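Local coordinates for hypothetical protein PH1897 (Pyrococcus horikoshii, PDB 1VDW), which probably hydrolyses fructose 1,6-bisphosphate to fructose 6-phosphate with the help of magnesium, as a homodimer of the inositol monophosphatase superfamily, at residues A[4-9]-A[77-82]; A[8-13]-A[113-118]; A[44-49]-A[90-95]; A[121-126]-A[182-187]; A[170-173]-A[177-180]. All coordinates share one frame; numbering follows the deposited sequence. Where two conformers were deposited one is given.

Contact 1: residues A[4-9]-A[77-82]; sequences KTWRKI and SDYTVV
Trp6 reaches from the helix to the strand and meets the ring of Tyr79. Its CG lies anti to the carbonyl carbon (chi1 -72°), which sends the indole toward the strand. The NE1-CZ2 side of the indole does the touching: Trp6 CZ2 lies 4.1 Å from Tyr79 CD1, over one face of the phenol ring, and Trp6 NE1 is 4.1 Å from Tyr79 CE1. The planes are 57° apart, neither a stack nor a T-shape. A water ties the polar ends together. It accepts a weak bond of 3.2 Å from Trp6 NE1 and lies 3.0 Å from Tyr79 OH. Val81 lends some apolar surface beyond the ring pair, and Phe58 of helix 45-60 touches both Trp6 and Val81. Tyr79 also stacks on His107. Just before the strand, Ser77 OG accepts a hydrogen bond from Tyr79 N at 3.0 Å, closing an ST turn. The arrangement is helix-on-sheet packing, with helix 3-20 laid against the large mixed sheet of the inositol monophosphatase fold.

Contact 2: residues A[8-13]-A[113-118]; sequences KIAIDI and YAFIYE
Tyr113 opens the strand's side of the contact with its hydroxyl, which lies 3.6 Å from Ala10 CB. CG stands anti to the backbone N, and the ring extends toward the helix. The hydroxyl's polar partner is elsewhere: it is hydrogen-bonded to Glu126 on the next strand.

Two residues on, Phe115 has the largest share of the contact, with Ala10 close behind. Its CG sits between the backbone N and the carbonyl carbon (chi1 80°), and from there the ring is presented to the helix. Ala10 CB comes down on one face as a CH-pi contact, 3.8 Å from the centroid of the Phe115 ring and 20° off the normal. Ile13 comes in at the edge, with CD1 3.8 Å from Phe115 CZ and near the ring plane. A leucine in place of Phe115 would probably lose the flat face under Ala10 and leave the methyl end of Ile13 without its edge partner.

Tyr117 also points toward the helix but adds little. Ala114 and Ile116 alternate to the other side of the sheet and pack on helix 199-211. The 8-13 segment of helix 3-20 and strand 113-118 run nearly parallel, 21° apart, with 9.9 Å between axes. This is alpha/beta layer packing, with one sheet held between helices, as in the inositol monophosphatase fold.

Contact 3: residues A[44-49]-A[90-95]; sequences KVVDKV and YNFING
Ile93 and Phe92, at the end of the short helix 89-93, pack against Val46 in the first turn of helix 45-60 and Lys44 just before it. The short helix closes in a Schellman motif, with Gly95 at positive phi as its C-prime residue. It follows closely on the predicted magnesium ligands Leu86 and Asp87 of this phosphatase fold.

Val46 splits its two methyls between the partners. CG2 stands anti to the backbone N and lies over one face of the Phe92 ring, a CH-pi contact 3.9 Å from the centroid. CG1 takes the place between the backbone N and the carbonyl carbon (chi1 69°) and meets Ile93 CG2 at 3.8 Å. Phe92 is also held by Phe99, edge-to-face.

Lys44 is straight as far as CE and crosses Ile93 at about a right angle. It bends only at the last torsion (chi4 -63°), where NZ turns to Thr33 OG1 and Ser31 O. Lys44 N, at the N-cap position, donates to Asp47 OD2 at 2.9 Å. On the short helix, Asn91 OD1 bonds to Arg170 NE of the second subunit. The tightest spot is aliphatic: Ile93 CD1 presses on both Lys44 CD and Lys44 CE at 3.4 Å.

Contact 4: residues A[121-126]-A[182-187]; sequences VERLYE and LARGAL
The guanidinium of Arg184 meets the Tyr125 ring at its edge, the two planes 24° apart, while Arg123 approaches over one face of the Arg184 guanidinium. Arg184 NE lies over a face of the Arg123 guanidinium, whose plane is turned 66° from that of Arg184. Val121 CG2 also sits over a face of the Arg123 group.

One hydrogen bond joins the segments. Arg184 NE donates to Tyr125 OH at 3.1 Å, and the hydroxyl lies in the guanidinium plane. Arg184 CD comes 3.7 Å from Tyr125 CE1, near the ring plane. CG of Arg184 starts between the backbone N and the carbonyl carbon (chi1 67°), and the extended chain carries NE across to the hydroxyl.

The contact joins strand 123-128 of the large sheet to the C-terminal end of helix 175-184, which closes in a Schellman motif at Gly185. Glu122 and Arg123 form a G1 beta bulge opposite Glu118.

Arg123 NH1 and Arg184 NH2 are two donors only 3.2 Å apart. Glu118 OE1 takes a salt bridge from Arg123 and a hydrogen bond with Tyr125, which probably eases the crowding. Arg123 NH2 bonds to Gly95 O, and Arg184 NH1 to Asn94 O, both of the second subunit.

Contact 5: residues A[170-173]-A[177-180]; sequences RTLG and LELA
Glu178 turns its carboxylate from the helix back onto the loop and takes the backbone N-H of Leu172. The bond from Leu172 N to Glu178 OE2 is 2.9 Å long and nearly straight at 172°. It arrives from 52° out of the carboxylate plane. This is the tight part. Leu172 CB lies 3.5 Å from the same oxygen, and Leu172 CD1 meets Glu178 CG at 3.7 Å. The looser side is at Gly173, whose N stays 3.9 Å from Glu178 OE1 and bonds instead to Tyr154 OH. That side lies toward the predicted metal ligand Asp87 and a bound ethanediol. Tyr154 OH and Ser152 OG also hold OE1 and OE2 of Glu178. A glutamine in place of Glu178 would put an NH2 where one oxygen accepts and would probably leave the N-H of Leu172 or a hydroxyl without its acceptor. Across the dimer, Leu172 packs on Leu172 of the second subunit. The buried carboxylate gathers a backbone N-H and two hydroxyls, consistent with its staying ionised and tying the loop to the following helix.

Overall arrangement
Contacts 1 and 2 share helix 3-20 and the large sheet, and Trp6 and Arg7 of contact 1 pack on Tyr113 of contact 2. Contact 2 is buried and largely apolar. Contact 1 is only partly buried and includes a water. Contacts 3 and 4 are likewise only partly buried. Contact 4 belongs to the same sheet: its strand 123-128 neighbours strand 110-118, and Glu126 forms a salt bridge with Arg7 of contact 1. It is polar, and it shares helix 175-184 with contact 5, which is buried but built round a carboxylate. Contact 3 joins two helices by aliphatic and aromatic packing and touches contact 5 through Asn91 and Leu172. Contacts 3, 4 and 5 all reach the second subunit.

Contact 1: residues A[4-9]-A[77-82]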
# COMPACT_ATOMS: atom_id res chain seq x y z
N LYS A 4 -30.46 -6.64 -7.29
CA LYS A 4 -30.76 -6.75 -5.86
C LYS A 4 -30.34 -8.10 -5.27
O LYS A 4 -29.76 -8.15 -4.18
CB LYS A 4 -32.25 -6.53 -5.62
CG LYS A 4 -32.64 -6.60 -4.15
CD LYS A 4 -34.13 -6.37 -3.95
CE LYS A 4 -34.49 -6.42 -2.48
NZ LYS A 4 -35.95 -6.19 -2.25
N THR A 5 -30.63 -9.19 -5.97
CA THR A 5 -30.27 -10.51 -5.47
C THR A 5 -28.75 -10.73 -5.47
O THR A 5 -28.23 -11.44 -4.62
CB THR A 5 -30.96 -11.62 -6.30
OG1 THR A 5 -30.60 -11.50 -7.68
CG2 THR A 5 -32.47 -11.51 -6.16
N TRP A 6 -28.05 -10.12 -6.42
CA TRP A 6 -26.60 -10.26 -6.46
C TRP A 6 -25.96 -9.52 -5.30
O TRP A 6 -24.93 -9.95 -4.76
CB TRP A 6 -26.05 -9.75 -7.80
CG TRP A 6 -26.38 -10.64 -8.95
CD1 TRP A 6 -27.18 -10.35 -10.02
CD2 TRP A 6 -25.95 -12.00 -9.13
NE1 TRP A 6 -27.27 -11.43 -10.85
CE2 TRP A 6 -26.53 -12.46 -10.33
CE3 TRP A 6 -25.13 -12.86 -8.39
CZ2 TRP A 6 -26.32 -13.76 -10.82
CZ3 TRP A 6 -24.92 -14.16 -8.88
CH2 TRP A 6 -25.51 -14.59 -10.08
N ARG A 7 -26.56 -8.41 -4.89
CA ARG A 7 -26.03 -7.64 -3.78
C ARG A 7 -26.15 -8.46 -2.49
O ARG A 7 -25.30 -8.36 -1.60
CB ARG A 7 -26.75 -6.30 -3.68
CG ARG A 7 -26.63 -5.47 -4.96
CD ARG A 7 -27.27 -4.09 -4.84
NE ARG A 7 -26.48 -3.18 -4.01
CZ ARG A 7 -26.80 -1.90 -3.81
NH1 ARG A 7 -27.89 -1.39 -4.37
NH2 ARG A 7 -26.02 -1.14 -3.06
N LYS A 8 -27.19 -9.28 -2.40
CA LYS A 8 -27.39 -10.13 -1.22
C LYS A 8 -26.26 -11.16 -1.19
O LYS A 8 -25.72 -11.49 -0.13
CB LYS A 8 -28.75 -10.83 -1.31
CG LYS A 8 -29.11 -11.74 -0.12
CD LYS A 8 -28.59 -13.16 -0.28
CE LYS A 8 -29.07 -14.05 0.86
NZ LYS A 8 -28.58 -15.46 0.73
N ILE A 9 -25.89 -11.66 -2.36
CA ILE A 9 -24.81 -12.63 -2.46
C ILE A 9 -23.49 -12.00 -2.03
O ILE A 9 -22.66 -12.65 -1.39
CB ILE A 9 -24.70 -13.17 -3.91
CG1 ILE A 9 -25.98 -13.94 -4.25
CG2 ILE A 9 -23.48 -14.06 -4.05
CD1 ILE A 9 -26.01 -14.51 -5.65
N SER A 77 -25.22 -21.44 -18.43
CA SER A 77 -26.02 -20.39 -17.81
C SER A 77 -26.03 -19.11 -18.64
O SER A 77 -25.17 -18.90 -19.50
CB SER A 77 -25.48 -20.07 -16.41
OG SER A 77 -26.17 -18.98 -15.83
N ASP A 78 -27.01 -18.25 -18.37
CA ASP A 78 -27.13 -16.98 -19.05
C ASP A 78 -26.37 -15.90 -18.27
O ASP A 78 -26.35 -14.74 -18.66
CB ASP A 78 -28.61 -16.61 -19.22
CG ASP A 78 -29.40 -16.71 -17.92
OD1 ASP A 78 -29.11 -17.62 -17.11
OD2 ASP A 78 -30.34 -15.91 -17.73
N TYR A 79 -25.74 -16.33 -17.18
CA TYR A 79 -24.95 -15.44 -16.32
C TYR A 79 -23.55 -15.99 -16.14
O TYR A 79 -23.35 -17.20 -15.99
CB TYR A 79 -25.61 -15.31 -14.95
CG TYR A 79 -26.84 -14.43 -14.94
CD1 TYR A 79 -26.73 -13.05 -14.87
CD2 TYR A 79 -28.12 -14.99 -15.01
CE1 TYR A 79 -27.86 -12.23 -14.87
CE2 TYR A 79 -29.25 -14.19 -15.01
CZ TYR A 79 -29.12 -12.81 -14.94
OH TYR A 79 -30.24 -12.01 -14.94
N THR A 80 -22.57 -15.09 -16.14
CA THR A 80 -21.17 -15.48 -15.95
C THR A 80 -20.54 -14.57 -14.91
O THR A 80 -20.72 -13.36 -14.94
CB THR A 80 -20.36 -15.34 -17.26
OG1 THR A 80 -20.98 -16.12 -18.29
CG2 THR A 80 -18.93 -15.83 -17.06
N VAL A 81 -19.82 -15.17 -13.97
CA VAL A 81 -19.16 -14.41 -12.93
C VAL A 81 -17.65 -14.52 -13.14
O VAL A 81 -17.12 -15.62 -13.31
CB VAL A 81 -19.57 -14.92 -11.52
CG1 VAL A 81 -21.08 -14.86 -11.38
CG2 VAL A 81 -19.05 -16.33 -11.30
N VAL A 82 -16.97 -13.37 -13.17
CA VAL A 82 -15.52 -13.29 -13.36
C VAL A 82 -14.99 -12.84 -12.01
O VAL A 82 -15.21 -11.70 -11.60
CB VAL A 82 -15.18 -12.27 -14.46
CG1 VAL A 82 -13.67 -12.16 -14.64
CG2 VAL A 82 -15.84 -12.69 -15.77
O HOH W 1 -29.78 -10.32 -12.46

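Contact 2: residues A[8-13]-A[113-118]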
# COMPACT_ATOMS: atom_id res chain seq x y z
N LYS A 8 -27.19 -9.28 -2.40
CA LYS A 8 -27.39 -10.13 -1.22
C LYS A 8 -26.26 -11.16 -1.19
O LYS A 8 -25.72 -11.49 -0.13
CB LYS A 8 -28.75 -10.83 -1.31
CG LYS A 8 -29.11 -11.74 -0.12
CD LYS A 8 -28.59 -13.16 -0.28
CE LYS A 8 -29.07 -14.05 0.86
NZ LYS A 8 -28.58 -15.46 0.73
N ILE A 9 -25.89 -11.66 -2.36
CA ILE A 9 -24.81 -12.63 -2.46
C ILE A 9 -23.49 -12.00 -2.03
O ILE A 9 -22.66 -12.65 -1.39
CB ILE A 9 -24.70 -13.17 -3.91
CG1 ILE A 9 -25.98 -13.94 -4.25
CG2 ILE A 9 -23.48 -14.06 -4.05
CD1 ILE A 9 -26.01 -14.51 -5.65
N ALA A 10 -23.29 -10.73 -2.37
CA ALA A 10 -22.06 -10.03 -2.00
C ALA A 10 -21.93 -10.03 -0.47
O ALA A 10 -20.84 -10.25 0.07
CB ALA A 10 -22.09 -8.61 -2.52
N ILE A 11 -23.04 -9.80 0.22
CA ILE A 11 -23.01 -9.79 1.67
C ILE A 11 -22.70 -11.18 2.23
O ILE A 11 -21.96 -11.30 3.20
CB ILE A 11 -24.35 -9.29 2.26
CG1 ILE A 11 -24.62 -7.87 1.76
CG2 ILE A 11 -24.29 -9.33 3.78
CD1 ILE A 11 -23.53 -6.88 2.06
N ASP A 12 -23.27 -12.22 1.63
CA ASP A 12 -22.97 -13.58 2.10
C ASP A 12 -21.46 -13.79 1.99
O ASP A 12 -20.84 -14.38 2.87
CB ASP A 12 -23.67 -14.64 1.25
CG ASP A 12 -25.18 -14.62 1.38
OD1 ASP A 12 -25.70 -14.16 2.42
OD2 ASP A 12 -25.86 -15.08 0.43
N ILE A 13 -20.88 -13.29 0.90
CA ILE A 13 -19.45 -13.43 0.68
C ILE A 13 -18.63 -12.64 1.71
O ILE A 13 -17.63 -13.14 2.22
CB ILE A 13 -19.09 -13.00 -0.76
CG1 ILE A 13 -19.66 -14.03 -1.74
CG2 ILE A 13 -17.57 -12.87 -0.91
CD1 ILE A 13 -19.55 -13.63 -3.19
N TYR A 113 -23.39 -5.98 -12.66
CA TYR A 113 -23.05 -5.71 -11.27
C TYR A 113 -21.64 -6.19 -10.97
O TYR A 113 -21.18 -7.19 -11.51
CB TYR A 113 -24.02 -6.44 -10.34
CG TYR A 113 -23.71 -6.30 -8.87
CD1 TYR A 113 -23.90 -5.08 -8.22
CD2 TYR A 113 -23.24 -7.38 -8.13
CE1 TYR A 113 -23.63 -4.95 -6.85
CE2 TYR A 113 -22.97 -7.26 -6.78
CZ TYR A 113 -23.17 -6.05 -6.14
OH TYR A 113 -22.90 -5.94 -4.80
N ALA A 114 -20.95 -5.45 -10.11
CA ALA A 114 -19.62 -5.83 -9.70
C ALA A 114 -19.37 -5.27 -8.31
O ALA A 114 -19.94 -4.24 -7.93
CB ALA A 114 -18.58 -5.27 -10.66
N PHE A 115 -18.55 -5.97 -7.53
CA PHE A 115 -18.21 -5.48 -6.21
C PHE A 115 -16.79 -5.86 -5.88
O PHE A 115 -16.23 -6.82 -6.42
CB PHE A 115 -19.18 -6.00 -5.13
CG PHE A 115 -18.91 -7.41 -4.66
CD1 PHE A 115 -17.96 -7.67 -3.68
CD2 PHE A 115 -19.65 -8.48 -5.17
CE1 PHE A 115 -17.75 -8.97 -3.21
CE2 PHE A 115 -19.44 -9.77 -4.70
CZ PHE A 115 -18.49 -10.02 -3.72
N ILE A 116 -16.19 -5.03 -5.04
CA ILE A 116 -14.85 -5.26 -4.54
C ILE A 116 -14.96 -5.03 -3.04
O ILE A 116 -15.44 -3.98 -2.59
CB ILE A 116 -13.83 -4.26 -5.14
CG1 ILE A 116 -13.59 -4.60 -6.61
CG2 ILE A 116 -12.50 -4.31 -4.36
CD1 ILE A 116 -12.79 -3.55 -7.37
N TYR A 117 -14.54 -6.03 -2.27
CA TYR A 117 -14.57 -5.97 -0.81
C TYR A 117 -13.15 -5.75 -0.28
O TYR A 117 -12.27 -6.57 -0.52
CB TYR A 117 -15.15 -7.28 -0.25
CG TYR A 117 -15.13 -7.40 1.26
CD1 TYR A 117 -15.52 -6.33 2.06
CD2 TYR A 117 -14.73 -8.58 1.89
CE1 TYR A 117 -15.52 -6.43 3.45
CE2 TYR A 117 -14.72 -8.69 3.28
CZ TYR A 117 -15.12 -7.61 4.05
OH TYR A 117 -15.11 -7.70 5.43
N GLU A 118 -12.95 -4.63 0.41
CA GLU A 118 -11.64 -4.28 0.98
C GLU A 118 -11.86 -4.48 2.48
O GLU A 118 -12.21 -3.55 3.21
CB GLU A 118 -11.33 -2.83 0.64
CG GLU A 118 -10.00 -2.35 1.20
CD GLU A 118 -9.65 -0.91 0.85
OE1 GLU A 118 -10.53 -0.14 0.39
OE2 GLU A 118 -8.47 -0.54 1.06

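Contact 3: residues A[44-49]-A[90-95]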
# COMPACT_ATOMS: atom_id res chain seq x y z
N LYS A 44 -1.22 -21.14 -1.89
CA LYS A 44 -1.13 -21.24 -0.44
C LYS A 44 -2.48 -21.47 0.22
O LYS A 44 -3.52 -21.32 -0.41
CB LYS A 44 -0.46 -19.98 0.13
CG LYS A 44 0.99 -19.84 -0.30
CD LYS A 44 1.60 -18.54 0.19
CE LYS A 44 3.05 -18.42 -0.25
NZ LYS A 44 3.90 -19.49 0.34
N VAL A 45 -2.45 -21.85 1.50
CA VAL A 45 -3.67 -22.13 2.24
C VAL A 45 -4.73 -21.05 2.08
O VAL A 45 -5.87 -21.35 1.71
CB VAL A 45 -3.38 -22.32 3.75
CG1 VAL A 45 -4.68 -22.37 4.54
CG2 VAL A 45 -2.60 -23.61 3.97
N VAL A 46 -4.38 -19.79 2.33
CA VAL A 46 -5.36 -18.72 2.22
C VAL A 46 -5.99 -18.61 0.82
O VAL A 46 -7.17 -18.31 0.70
CB VAL A 46 -4.75 -17.35 2.63
CG1 VAL A 46 -3.72 -16.90 1.61
CG2 VAL A 46 -5.86 -16.33 2.78
N ASP A 47 -5.21 -18.87 -0.22
CA ASP A 47 -5.73 -18.81 -1.59
C ASP A 47 -6.80 -19.88 -1.80
O ASP A 47 -7.86 -19.62 -2.37
CB ASP A 47 -4.62 -19.03 -2.62
CG ASP A 47 -3.49 -18.04 -2.48
OD1 ASP A 47 -3.78 -16.83 -2.45
OD2 ASP A 47 -2.33 -18.48 -2.42
N LYS A 48 -6.50 -21.09 -1.34
CA LYS A 48 -7.40 -22.21 -1.49
C LYS A 48 -8.68 -22.03 -0.68
O LYS A 48 -9.77 -22.35 -1.16
CB LYS A 48 -6.71 -23.51 -1.09
CG LYS A 48 -7.56 -24.76 -1.27
CD LYS A 48 -8.03 -24.92 -2.71
CE LYS A 48 -6.86 -25.07 -3.67
NZ LYS A 48 -7.32 -25.32 -5.07
N VAL A 49 -8.54 -21.54 0.54
CA VAL A 49 -9.72 -21.33 1.38
C VAL A 49 -10.60 -20.27 0.73
O VAL A 49 -11.82 -20.42 0.66
CB VAL A 49 -9.33 -20.88 2.80
CG1 VAL A 49 -10.59 -20.55 3.60
CG2 VAL A 49 -8.54 -21.98 3.50
N TYR A 90 0.14 -12.22 -1.73
CA TYR A 90 1.44 -11.99 -1.10
C TYR A 90 1.27 -11.01 0.06
O TYR A 90 1.80 -11.22 1.15
CB TYR A 90 2.45 -11.40 -2.08
CG TYR A 90 3.76 -11.06 -1.40
CD1 TYR A 90 4.76 -12.02 -1.26
CD2 TYR A 90 3.97 -9.81 -0.82
CE1 TYR A 90 5.93 -11.75 -0.55
CE2 TYR A 90 5.13 -9.52 -0.11
CZ TYR A 90 6.11 -10.50 0.03
OH TYR A 90 7.25 -10.25 0.76
N ASN A 91 0.53 -9.94 -0.18
CA ASN A 91 0.32 -8.94 0.86
C ASN A 91 -0.33 -9.57 2.08
O ASN A 91 0.13 -9.37 3.21
CB ASN A 91 -0.56 -7.80 0.35
CG ASN A 91 0.13 -6.93 -0.68
OD1 ASN A 91 1.36 -6.95 -0.82
ND2 ASN A 91 -0.66 -6.14 -1.39
N PHE A 92 -1.40 -10.32 1.86
CA PHE A 92 -2.11 -10.95 2.95
C PHE A 92 -1.21 -11.80 3.84
O PHE A 92 -1.20 -11.64 5.05
CB PHE A 92 -3.23 -11.83 2.40
CG PHE A 92 -4.14 -12.39 3.46
CD1 PHE A 92 -5.35 -11.78 3.75
CD2 PHE A 92 -3.76 -13.51 4.20
CE1 PHE A 92 -6.18 -12.28 4.75
CE2 PHE A 92 -4.58 -14.02 5.20
CZ PHE A 92 -5.80 -13.40 5.47
N ILE A 93 -0.43 -12.70 3.23
CA ILE A 93 0.42 -13.58 4.03
C ILE A 93 1.59 -12.86 4.68
O ILE A 93 2.24 -13.42 5.57
CB ILE A 93 0.92 -14.79 3.21
CG1 ILE A 93 1.81 -14.34 2.05
CG2 ILE A 93 -0.27 -15.58 2.67
CD1 ILE A 93 2.45 -15.49 1.29
N ASN A 94 1.86 -11.63 4.27
CA ASN A 94 2.95 -10.87 4.85
C ASN A 94 2.44 -9.72 5.72
O ASN A 94 3.20 -8.83 6.09
CB ASN A 94 3.88 -10.37 3.76
CG ASN A 94 4.82 -11.46 3.28
OD1 ASN A 94 5.82 -11.75 3.93
ND2 ASN A 94 4.47 -12.09 2.17
N GLY A 95 1.15 -9.76 6.04
CA GLY A 95 0.57 -8.74 6.89
C GLY A 95 0.47 -7.35 6.29
O GLY A 95 0.35 -6.37 7.03

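Contact 4: residues A[121-126]-A[182-187]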
# COMPACT_ATOMS: atom_id res chain seq x y z
N VAL A 121 -10.56 -2.29 5.96
CA VAL A 121 -11.28 -1.07 6.31
C VAL A 121 -12.79 -1.22 6.16
O VAL A 121 -13.51 -0.23 6.09
CB VAL A 121 -10.77 0.14 5.49
CG1 VAL A 121 -9.42 0.60 6.04
CG2 VAL A 121 -10.64 -0.24 4.02
N GLU A 122 -13.26 -2.47 6.10
CA GLU A 122 -14.68 -2.77 6.01
C GLU A 122 -15.39 -2.01 4.90
O GLU A 122 -16.48 -1.47 5.10
CB GLU A 122 -15.35 -2.47 7.35
CG GLU A 122 -14.80 -3.30 8.51
CD GLU A 122 -15.36 -2.90 9.86
OE1 GLU A 122 -16.58 -2.66 9.95
OE2 GLU A 122 -14.58 -2.84 10.84
N ARG A 123 -14.78 -1.97 3.73
CA ARG A 123 -15.35 -1.25 2.60
C ARG A 123 -15.91 -2.12 1.50
O ARG A 123 -15.24 -3.04 1.02
CB ARG A 123 -14.30 -0.35 1.96
CG ARG A 123 -13.91 0.85 2.75
CD ARG A 123 -12.78 1.52 1.99
NE ARG A 123 -12.19 2.62 2.73
CZ ARG A 123 -11.00 3.15 2.45
NH1 ARG A 123 -10.25 2.68 1.44
NH2 ARG A 123 -10.55 4.16 3.19
N LEU A 124 -17.13 -1.82 1.08
CA LEU A 124 -17.74 -2.55 -0.02
C LEU A 124 -17.96 -1.59 -1.17
O LEU A 124 -18.77 -0.66 -1.08
CB LEU A 124 -19.09 -3.17 0.38
CG LEU A 124 -19.80 -3.91 -0.76
CD1 LEU A 124 -18.95 -5.07 -1.23
CD2 LEU A 124 -21.17 -4.40 -0.30
N TYR A 125 -17.20 -1.78 -2.25
CA TYR A 125 -17.33 -0.96 -3.45
C TYR A 125 -18.27 -1.72 -4.38
O TYR A 125 -18.12 -2.94 -4.56
CB TYR A 125 -16.00 -0.80 -4.18
CG TYR A 125 -14.91 -0.10 -3.41
CD1 TYR A 125 -14.61 1.24 -3.65
CD2 TYR A 125 -14.13 -0.79 -2.47
CE1 TYR A 125 -13.57 1.87 -2.97
CE2 TYR A 125 -13.09 -0.17 -1.80
CZ TYR A 125 -12.82 1.16 -2.06
OH TYR A 125 -11.77 1.77 -1.40
N GLU A 126 -19.22 -1.01 -4.97
CA GLU A 126 -20.16 -1.63 -5.89
C GLU A 126 -20.28 -0.81 -7.16
O GLU A 126 -20.24 0.41 -7.14
CB GLU A 126 -21.54 -1.76 -5.24
CG GLU A 126 -21.58 -2.66 -4.02
CD GLU A 126 -22.95 -2.71 -3.39
OE1 GLU A 126 -23.69 -3.69 -3.63
OE2 GLU A 126 -23.29 -1.75 -2.67
N LEU A 182 -9.10 4.53 -7.71
CA LEU A 182 -9.29 5.44 -8.83
C LEU A 182 -10.78 5.82 -8.90
O LEU A 182 -11.13 6.99 -9.07
CB LEU A 182 -8.88 4.76 -10.14
CG LEU A 182 -9.28 5.45 -11.44
CD1 LEU A 182 -8.57 6.79 -11.57
CD2 LEU A 182 -8.92 4.54 -12.61
N ALA A 183 -11.64 4.82 -8.73
CA ALA A 183 -13.08 5.02 -8.80
C ALA A 183 -13.63 6.01 -7.79
O ALA A 183 -14.61 6.71 -8.07
CB ALA A 183 -13.79 3.69 -8.66
N ARG A 184 -13.02 6.09 -6.61
CA ARG A 184 -13.54 7.01 -5.60
C ARG A 184 -12.73 8.29 -5.45
O ARG A 184 -13.01 9.11 -4.58
CB ARG A 184 -13.69 6.32 -4.24
CG ARG A 184 -12.40 5.89 -3.58
CD ARG A 184 -12.67 5.33 -2.18
NE ARG A 184 -11.46 4.83 -1.55
CZ ARG A 184 -10.52 5.60 -1.01
NH1 ARG A 184 -10.65 6.91 -1.00
NH2 ARG A 184 -9.42 5.05 -0.51
N GLY A 185 -11.72 8.46 -6.30
CA GLY A 185 -10.93 9.68 -6.26
C GLY A 185 -9.69 9.74 -5.39
O GLY A 185 -9.26 10.83 -5.01
N ALA A 186 -9.09 8.59 -5.09
CA ALA A 186 -7.88 8.54 -4.27
C ALA A 186 -6.63 8.49 -5.14
O ALA A 186 -5.51 8.64 -4.64
CB ALA A 186 -7.94 7.32 -3.35
N LEU A 187 -6.82 8.27 -6.44
CA LEU A 187 -5.75 8.22 -7.44
C LEU A 187 -6.30 8.82 -8.73
O LEU A 187 -7.52 8.84 -8.93
CB LEU A 187 -5.31 6.78 -7.72
CG LEU A 187 -4.58 6.02 -6.61
CD1 LEU A 187 -4.40 4.57 -7.04
CD2 LEU A 187 -3.24 6.68 -6.31

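Contact 5: residues A[170-173]-A[177-180]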
# COMPACT_ATOMS: atom_id res chain seq x y z
N ARG A 170 2.17 4.68 -6.63
CA ARG A 170 1.86 3.65 -5.66
C ARG A 170 1.89 2.35 -6.44
O ARG A 170 1.52 2.30 -7.62
CB ARG A 170 0.47 3.85 -5.05
CG ARG A 170 0.35 5.08 -4.16
CD ARG A 170 1.09 4.90 -2.84
NE ARG A 170 1.01 6.06 -1.96
CZ ARG A 170 1.83 7.11 -2.02
NH1 ARG A 170 2.80 7.15 -2.91
NH2 ARG A 170 1.68 8.11 -1.16
N THR A 171 2.36 1.30 -5.79
CA THR A 171 2.38 -0.04 -6.39
C THR A 171 2.00 -0.86 -5.17
O THR A 171 2.84 -1.27 -4.37
CB THR A 171 3.77 -0.40 -6.93
OG1 THR A 171 4.20 0.61 -7.85
CG2 THR A 171 3.72 -1.74 -7.65
N LEU A 172 0.70 -1.08 -5.04
CA LEU A 172 0.16 -1.73 -3.86
C LEU A 172 0.08 -3.25 -3.81
O LEU A 172 0.03 -3.81 -2.73
CB LEU A 172 -1.22 -1.14 -3.54
CG LEU A 172 -1.26 0.39 -3.46
CD1 LEU A 172 -2.66 0.85 -3.09
CD2 LEU A 172 -0.24 0.88 -2.44
N GLY A 173 0.09 -3.90 -4.97
CA GLY A 173 0.01 -5.34 -4.98
C GLY A 173 -1.40 -5.91 -4.98
O GLY A 173 -1.59 -7.09 -4.69
N LEU A 177 -7.99 -3.09 -5.75
CA LEU A 177 -8.06 -1.94 -4.86
C LEU A 177 -7.57 -0.68 -5.55
O LEU A 177 -8.12 0.39 -5.34
CB LEU A 177 -7.23 -2.16 -3.59
CG LEU A 177 -7.77 -3.21 -2.63
CD1 LEU A 177 -6.90 -3.22 -1.39
CD2 LEU A 177 -9.22 -2.90 -2.25
N GLU A 178 -6.54 -0.81 -6.37
CA GLU A 178 -6.03 0.38 -7.03
C GLU A 178 -7.09 0.94 -7.98
O GLU A 178 -7.27 2.16 -8.06
CB GLU A 178 -4.69 0.06 -7.68
CG GLU A 178 -3.61 -0.02 -6.59
CD GLU A 178 -2.38 -0.81 -6.96
OE1 GLU A 178 -2.51 -2.02 -7.25
OE2 GLU A 178 -1.27 -0.23 -6.94
N LEU A 179 -7.82 0.07 -8.66
CA LEU A 179 -8.89 0.52 -9.54
C LEU A 179 -10.04 1.10 -8.71
O LEU A 179 -10.66 2.09 -9.11
CB LEU A 179 -9.37 -0.64 -10.41
CG LEU A 179 -8.40 -1.00 -11.53
CD1 LEU A 179 -8.78 -2.35 -12.13
CD2 LEU A 179 -8.41 0.09 -12.60
N ALA A 180 -10.33 0.50 -7.55
CA ALA A 180 -11.38 1.01 -6.68
C ALA A 180 -10.98 2.39 -6.16
O ALA A 180 -11.83 3.28 -6.01
CB ALA A 180 -11.60 0.05 -5.51